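Local structure of pyridoxine 4-oxidase (Mesorhizobium loti, 4HA6) at residues I247-G252 with A258-S263. The protein catalyses the FAD-dependent oxidation of the 4-hydroxymethyl group of pyridoxine, as a member of the GMC oxidoreductase family. Sequence-based numbering, arbitrary orientation.
With FAD (flavin-adenine dinucleotide), chain B.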
loop_
_atom_site.group_PDB
_atom_site.type_symbol
_atom_site.label_atom_id
_atom_site.label_comp_id
_atom_site.label_asym_id
_atom_site.label_seq_id
_atom_site.Cartn_x
_atom_site.Cartn_y
_atom_site.Cartn_z
ATOM N N ILE A 247 13.590 -6.610 -18.336
ATOM C CA ILE A 247 12.779 -5.442 -17.971
ATOM C C ILE A 247 11.918 -5.800 -16.756
ATOM O O ILE A 247 11.191 -6.798 -16.765
ATOM C CB ILE A 247 11.859 -4.955 -19.128
ATOM C CG1 ILE A 247 12.679 -4.485 -20.342
ATOM C CG2 ILE A 247 10.938 -3.823 -18.641
ATOM C CD1 ILE A 247 13.187 -5.628 -21.257
ATOM N N VAL A 248 12.030 -5.000 -15.705
ATOM C CA VAL A 248 11.242 -5.202 -14.499
ATOM C C VAL A 248 10.341 -3.998 -14.353
ATOM O O VAL A 248 10.829 -2.867 -14.335
ATOM C CB VAL A 248 12.132 -5.283 -13.239
ATOM C CG1 VAL A 248 11.283 -5.531 -11.998
ATOM C CG2 VAL A 248 13.168 -6.382 -13.391
ATOM N N LEU A 249 9.032 -4.241 -14.256
ATOM C CA LEU A 249 8.056 -3.171 -14.027
ATOM C C LEU A 249 7.821 -2.968 -12.533
ATOM O O LEU A 249 7.431 -3.912 -11.815
ATOM C CB LEU A 249 6.727 -3.495 -14.701
ATOM C CG LEU A 249 6.735 -3.664 -16.215
ATOM C CD1 LEU A 249 5.309 -3.511 -16.747
ATOM C CD2 LEU A 249 7.660 -2.635 -16.866
ATOM N N CYS A 250 8.039 -1.735 -12.077
ATOM C CA CYS A 250 7.781 -1.362 -10.693
ATOM C C CYS A 250 6.979 -0.062 -10.662
ATOM O O CYS A 250 7.171 0.778 -9.785
ATOM C CB CYS A 250 9.102 -1.166 -9.953
ATOM S SG CYS A 250 10.134 -2.666 -9.888
ATOM N N ALA A 251 6.089 0.103 -11.633
ATOM C CA ALA A 251 5.301 1.321 -11.749
ATOM C C ALA A 251 4.078 1.350 -10.804
ATOM O O ALA A 251 3.334 2.338 -10.777
ATOM C CB ALA A 251 4.865 1.506 -13.193
ATOM N N GLY A 252 3.858 0.284 -10.034
ATOM C CA GLY A 252 2.777 0.300 -9.050
ATOM C C GLY A 252 1.411 -0.179 -9.547
ATOM O O GLY A 252 1.226 -0.459 -10.728
ATOM N N ALA A 258 -1.274 -0.048 -16.668
ATOM C CA ALA A 258 -1.453 0.952 -17.721
ATOM C C ALA A 258 -0.348 0.855 -18.772
ATOM O O ALA A 258 -0.611 0.963 -19.972
ATOM C CB ALA A 258 -1.510 2.358 -17.136
ATOM N N LEU A 259 0.892 0.675 -18.324
ATOM C CA LEU A 259 2.006 0.569 -19.261
ATOM C C LEU A 259 1.812 -0.646 -20.141
ATOM O O LEU A 259 2.046 -0.584 -21.354
ATOM C CB LEU A 259 3.343 0.467 -18.524
ATOM C CG LEU A 259 4.563 0.219 -19.417
ATOM C CD1 LEU A 259 4.642 1.238 -20.578
ATOM C CD2 LEU A 259 5.841 0.229 -18.589
ATOM N N LEU A 260 1.396 -1.756 -19.538
ATOM C CA LEU A 260 1.179 -2.981 -20.313
ATOM C C LEU A 260 0.077 -2.778 -21.364
ATOM O O LEU A 260 0.242 -3.176 -22.537
ATOM C CB LEU A 260 0.892 -4.176 -19.396
ATOM C CG LEU A 260 2.056 -4.582 -18.474
ATOM C CD1 LEU A 260 1.609 -5.591 -17.436
ATOM C CD2 LEU A 260 3.245 -5.133 -19.274
ATOM N N MET A 261 -1.016 -2.118 -20.974
ATOM C CA MET A 261 -2.110 -1.882 -21.921
ATOM C C MET A 261 -1.711 -0.925 -23.060
ATOM O O MET A 261 -1.985 -1.203 -24.238
ATOM C CB MET A 261 -3.380 -1.425 -21.191
ATOM C CG MET A 261 -3.945 -2.475 -20.227
ATOM S SD MET A 261 -5.513 -1.960 -19.445
ATOM C CE MET A 261 -4.942 -1.114 -17.951
ATOM N N ARG A 262 -1.044 0.180 -22.717
ATOM C CA ARG A 262 -0.482 1.094 -23.727
ATOM C C ARG A 262 0.428 0.362 -24.723
ATOM O O ARG A 262 0.563 0.793 -25.868
ATOM C CB ARG A 262 0.296 2.257 -23.069
ATOM C CG ARG A 262 -0.583 3.390 -22.523
ATOM C CD ARG A 262 0.228 4.650 -22.171
ATOM N NE ARG A 262 1.487 4.350 -21.482
ATOM C CZ ARG A 262 1.639 4.322 -20.157
ATOM N NH1 ARG A 262 0.611 4.581 -19.355
ATOM N NH2 ARG A 262 2.822 4.034 -19.626
ATOM N N SER A 263 1.045 -0.739 -24.278
ATOM C CA SER A 263 1.970 -1.512 -25.100
ATOM C C SER A 263 1.241 -2.594 -25.877
ATOM O O SER A 263 1.868 -3.389 -26.579
ATOM C CB SER A 263 3.059 -2.153 -24.244
ATOM O OG SER A 263 3.758 -1.185 -23.483
HETATM P PA FAD B . 5.018 3.086 -5.804
HETATM O O1A FAD B . 5.841 3.175 -4.526
HETATM O O2A FAD B . 3.779 3.929 -5.923
HETATM O O5B FAD B . 6.019 3.418 -7.031
HETATM C C5B FAD B . 5.602 3.668 -8.369
HETATM C C4B FAD B . 6.689 4.549 -8.968
HETATM O O4B FAD B . 6.784 4.390 -10.387
HETATM C C3B FAD B . 6.395 6.021 -8.712
HETATM O O3B FAD B . 7.627 6.612 -8.264
HETATM C C2B FAD B . 5.971 6.575 -10.069
HETATM O O2B FAD B . 6.330 7.961 -10.211
HETATM C C1B FAD B . 6.722 5.671 -11.042
HETATM N N9A FAD B . 6.057 5.464 -12.363
HETATM C C8A FAD B . 4.747 5.219 -12.581
HETATM N N7A FAD B . 4.509 5.060 -13.912
HETATM C C5A FAD B . 5.683 5.199 -14.572
HETATM C C6A FAD B . 6.133 5.142 -15.988
HETATM N N6A FAD B . 5.248 4.890 -17.004
HETATM N N1A FAD B . 7.459 5.344 -16.237
HETATM C C2A FAD B . 8.344 5.580 -15.246
HETATM N N3A FAD B . 7.990 5.638 -13.942
HETATM C C4A FAD B . 6.698 5.459 -13.543
HETATM N N1 FAD B . 1.694 1.566 3.204
HETATM C C2 FAD B . 2.052 1.117 4.421
HETATM O O2 FAD B . 2.424 -0.072 4.531
HETATM N N3 FAD B . 1.996 1.888 5.523
HETATM C C4 FAD B . 1.598 3.171 5.482
HETATM O O4 FAD B . 1.539 3.876 6.523
HETATM C C4X FAD B . 1.189 3.738 4.177
HETATM N N5 FAD B . 0.761 5.011 4.047
HETATM C C5X FAD B . 0.410 5.510 2.835
HETATM C C6 FAD B . -0.022 6.829 2.712
HETATM C C7 FAD B . -0.374 7.343 1.467
HETATM C C7M FAD B . -0.836 8.774 1.351
HETATM C C8 FAD B . -0.288 6.479 0.257
HETATM C C8M FAD B . -0.677 7.036 -1.086
HETATM C C9 FAD B . 0.145 5.158 0.367
HETATM C C9A FAD B . 0.488 4.650 1.621
HETATM N N10 FAD B . 0.922 3.318 1.746
HETATM C C10 FAD B . 1.276 2.835 3.014
HETATM C "C1'" FAD B . 0.994 2.450 0.564
HETATM C "C2'" FAD B . 2.418 2.216 0.086
HETATM O "O2'" FAD B . 3.138 3.458 0.053
HETATM C "C3'" FAD B . 2.321 1.613 -1.317
HETATM O "O3'" FAD B . 1.443 0.477 -1.263
HETATM C "C4'" FAD B . 3.685 1.196 -1.840
HETATM O "O4'" FAD B . 4.544 2.349 -1.816
HETATM C "C5'" FAD B . 3.588 0.613 -3.254
HETATM O "O5'" FAD B . 4.888 0.652 -3.840
HETATM P P FAD B . 5.076 0.244 -5.377
HETATM O O1P FAD B . 6.546 -0.015 -5.679
HETATM O O2P FAD B . 4.048 -0.806 -5.749
HETATM O O3P FAD B . 4.597 1.574 -6.133
#
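FAD N6A sits at the edge of the Arg262 guanidinium, near its plane, 3.7 Å from Arg262 NH2, while Ala258 O and Leu259 CA of the arginine's own helix lie off-centre over one face. The Ala251 methyl CB packs against one face of the adenine, at its five-membered ring, 3.6 Å from FAD N7A. A bend at chi3 (-42°) folds the Arg262 chain back over its helix; NE is hydrogen-bonded to Arg219 O, and NH2 makes a weak bond to Val218 O. On the same side of the adenine as Ala251, the two methyls of Leu249 divide between neighbouring residues of the helix: CD1 meets Leu260 CD2 at 3.6 Å, and CD2 meets Leu259 CD2 at 3.8 Å. With CG anti to the backbone N (chi1 174°), Leu259 carries its CD2 to that methyl, and Leu260 reaches CD1 from the next position; both side chains run obliquely to Leu249. Strand 246-249, the turn after it and helix 252-262 form a strand-turn-helix unit of the Rossmann-type FAD-binding fold; the strand lies between 4-7 and 473-475 in the parallel sheet, whose Val7 and Leu473 extend the apolar packing around Leu249. Gly252 lies against the pyrophosphate, CA 3.7 Å from FAD O3P, and its N is hydrogen-bonded to Asp477 OD2. At the far end of the helix, Ser263 OG donates to Leu259 O (2.8 Å), tilted 31° from the carbonyl plane.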